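Local coordinates for protein DMATS type aromatic prenyltransferase (Micromonospora olivasterospora, PDB 6ZRY) that probably transfers a dimethylallyl group to the indole ring of tryptophan, as a 6-dimethylallyl tryptophan synthase of the ABBA-barrel fold, at residues 161-166 and 174-179. Residues are numbered along the deposited sequence; the frame is centred on the assembly and turned at random.
Sequences ALVSEA and ASYRAL
Tyr176 reaches across from helix 174-182 to Val163 and Ser164 on helix 159-170, joining two consecutive helices of the outer helical layer in the ABBA-barrel fold. The two helices form a helical hairpin with a short connection, and the nearest CA atoms of segments 161-166 and 174-179 are those of Ser164 and Tyr176, 7.5 Å apart.

The apolar part is a CH-pi contact. CG1 of Val163 lies over one face of the Tyr176 ring, 3.8 Å from its centroid and 24° off the normal, displaced toward the CE1–CZ side. The distance from Val163 CG1 to Tyr176 CZ is 3.6 Å. The ring spans the gap between the helices because its CG is set trans to the backbone N (chi1 178°), and the two side chains meet at about a right angle. Leu212 of strand 209-220 touches both, tying this buried pair to the barrel wall, and Phe264 of strand 258-265 also packs on Tyr176.

Ser164 contributes mainly backbone: its CA approaches Tyr176 CE2 obliquely at 3.7 Å, and its CB follows at 3.9 Å.

The polar part lies at the far end of the tyrosine. Its hydroxyl donates a hydrogen bond to the carbonyl O of Pro160, near the start of helix 159-170, which holds that end of the ring there; that same Tyr176 OH sits 3.6 Å from Val163 CB.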
loop_
_atom_site.group_PDB
_atom_site.type_symbol
_atom_site.label_atom_id
_atom_site.label_comp_id
_atom_site.label_asym_id
_atom_site.label_seq_id
_atom_site.Cartn_x
_atom_site.Cartn_y
_atom_site.Cartn_z
ATOM N N ALA A 161 20.869 -3.202 6.177
ATOM C CA ALA A 161 21.385 -4.377 6.924
ATOM C C ALA A 161 20.225 -5.160 7.511
ATOM O O ALA A 161 20.271 -6.382 7.454
ATOM C CB ALA A 161 22.332 -3.936 8.012
ATOM N N LEU A 162 19.218 -4.460 8.042
ATOM C CA LEU A 162 17.978 -5.071 8.561
ATOM C C LEU A 162 17.343 -5.906 7.450
ATOM O O LEU A 162 17.109 -7.096 7.672
ATOM C CB LEU A 162 17.019 -3.991 9.060
ATOM C CG LEU A 162 15.983 -4.446 10.095
ATOM C CD1 LEU A 162 15.210 -3.274 10.661
ATOM C CD2 LEU A 162 15.020 -5.466 9.528
ATOM N N VAL A 163 17.117 -5.310 6.270
ATOM C CA VAL A 163 16.471 -6.024 5.135
ATOM C C VAL A 163 17.372 -7.189 4.709
ATOM O O VAL A 163 16.841 -8.314 4.528
ATOM C CB VAL A 163 16.157 -5.074 3.959
ATOM C CG1 VAL A 163 15.547 -5.829 2.793
ATOM C CG2 VAL A 163 15.252 -3.919 4.392
ATOM N N SER A 164 18.681 -6.963 4.567
ATOM C CA SER A 164 19.617 -8.025 4.145
ATOM C C SER A 164 19.497 -9.236 5.083
ATOM O O SER A 164 19.386 -10.425 4.580
ATOM C CB SER A 164 21.051 -7.530 4.081
ATOM O OG SER A 164 21.905 -8.629 3.848
ATOM N N GLU A 165 19.496 -8.990 6.387
ATOM C CA GLU A 165 19.503 -10.078 7.396
ATOM C C GLU A 165 18.133 -10.765 7.423
ATOM O O GLU A 165 18.105 -11.995 7.526
ATOM C CB GLU A 165 19.929 -9.563 8.769
ATOM C CG GLU A 165 20.338 -10.680 9.709
ATOM C CD GLU A 165 21.100 -11.834 9.067
ATOM O OE1 GLU A 165 20.562 -12.947 9.101
ATOM O OE2 GLU A 165 22.242 -11.615 8.521
ATOM N N ALA A 166 17.032 -10.008 7.317
ATOM C CA ALA A 166 15.674 -10.599 7.271
ATOM C C ALA A 166 15.523 -11.490 6.032
ATOM O O ALA A 166 14.989 -12.609 6.172
ATOM C CB ALA A 166 14.635 -9.524 7.325
ATOM N N ALA A 174 19.361 -13.193 -2.836
ATOM C CA ALA A 174 20.088 -13.076 -4.128
ATOM C C ALA A 174 19.413 -12.003 -4.991
ATOM O O ALA A 174 20.143 -11.132 -5.542
ATOM C CB ALA A 174 20.162 -14.396 -4.838
ATOM N N SER A 175 18.074 -12.004 -5.093
ATOM C CA SER A 175 17.360 -10.957 -5.884
ATOM C C SER A 175 17.596 -9.615 -5.223
ATOM O O SER A 175 17.841 -8.595 -5.938
ATOM C CB SER A 175 15.918 -11.260 -6.038
ATOM O OG SER A 175 15.750 -12.470 -6.751
ATOM N N TYR A 176 17.579 -9.599 -3.898
ATOM C CA TYR A 176 17.814 -8.365 -3.132
ATOM C C TYR A 176 19.232 -7.874 -3.421
ATOM O O TYR A 176 19.429 -6.657 -3.623
ATOM C CB TYR A 176 17.568 -8.591 -1.636
ATOM C CG TYR A 176 17.845 -7.373 -0.799
ATOM C CD1 TYR A 176 17.131 -6.195 -0.976
ATOM C CD2 TYR A 176 18.841 -7.386 0.167
ATOM C CE1 TYR A 176 17.397 -5.065 -0.215
ATOM C CE2 TYR A 176 19.101 -6.273 0.949
ATOM C CZ TYR A 176 18.380 -5.105 0.755
ATOM O OH TYR A 176 18.651 -4.016 1.543
ATOM N N ARG A 177 20.206 -8.782 -3.426
ATOM C CA ARG A 177 21.630 -8.430 -3.703
ATOM C C ARG A 177 21.699 -7.808 -5.110
ATOM O O ARG A 177 22.366 -6.789 -5.263
ATOM C CB ARG A 177 22.565 -9.640 -3.534
ATOM C CG ARG A 177 23.155 -9.774 -2.133
ATOM C CD ARG A 177 24.192 -10.878 -1.971
ATOM N NE ARG A 177 23.548 -12.167 -1.769
ATOM C CZ ARG A 177 23.388 -13.122 -2.694
ATOM N NH1 ARG A 177 23.847 -12.972 -3.929
ATOM N NH2 ARG A 177 22.763 -14.239 -2.369
ATOM N N ALA A 178 20.969 -8.380 -6.074
ATOM C CA ALA A 178 20.849 -7.851 -7.456
ATOM C C ALA A 178 20.308 -6.414 -7.408
ATOM O O ALA A 178 20.844 -5.551 -8.122
ATOM C CB ALA A 178 19.971 -8.744 -8.297
ATOM N N LEU A 179 19.310 -6.146 -6.551
ATOM C CA LEU A 179 18.733 -4.793 -6.441
ATOM C C LEU A 179 19.752 -3.856 -5.788
ATOM O O LEU A 179 19.954 -2.768 -6.318
ATOM C CB LEU A 179 17.407 -4.858 -5.674
ATOM C CG LEU A 179 16.668 -3.529 -5.471
ATOM C CD1 LEU A 179 16.133 -2.982 -6.769
ATOM C CD2 LEU A 179 15.532 -3.692 -4.481
#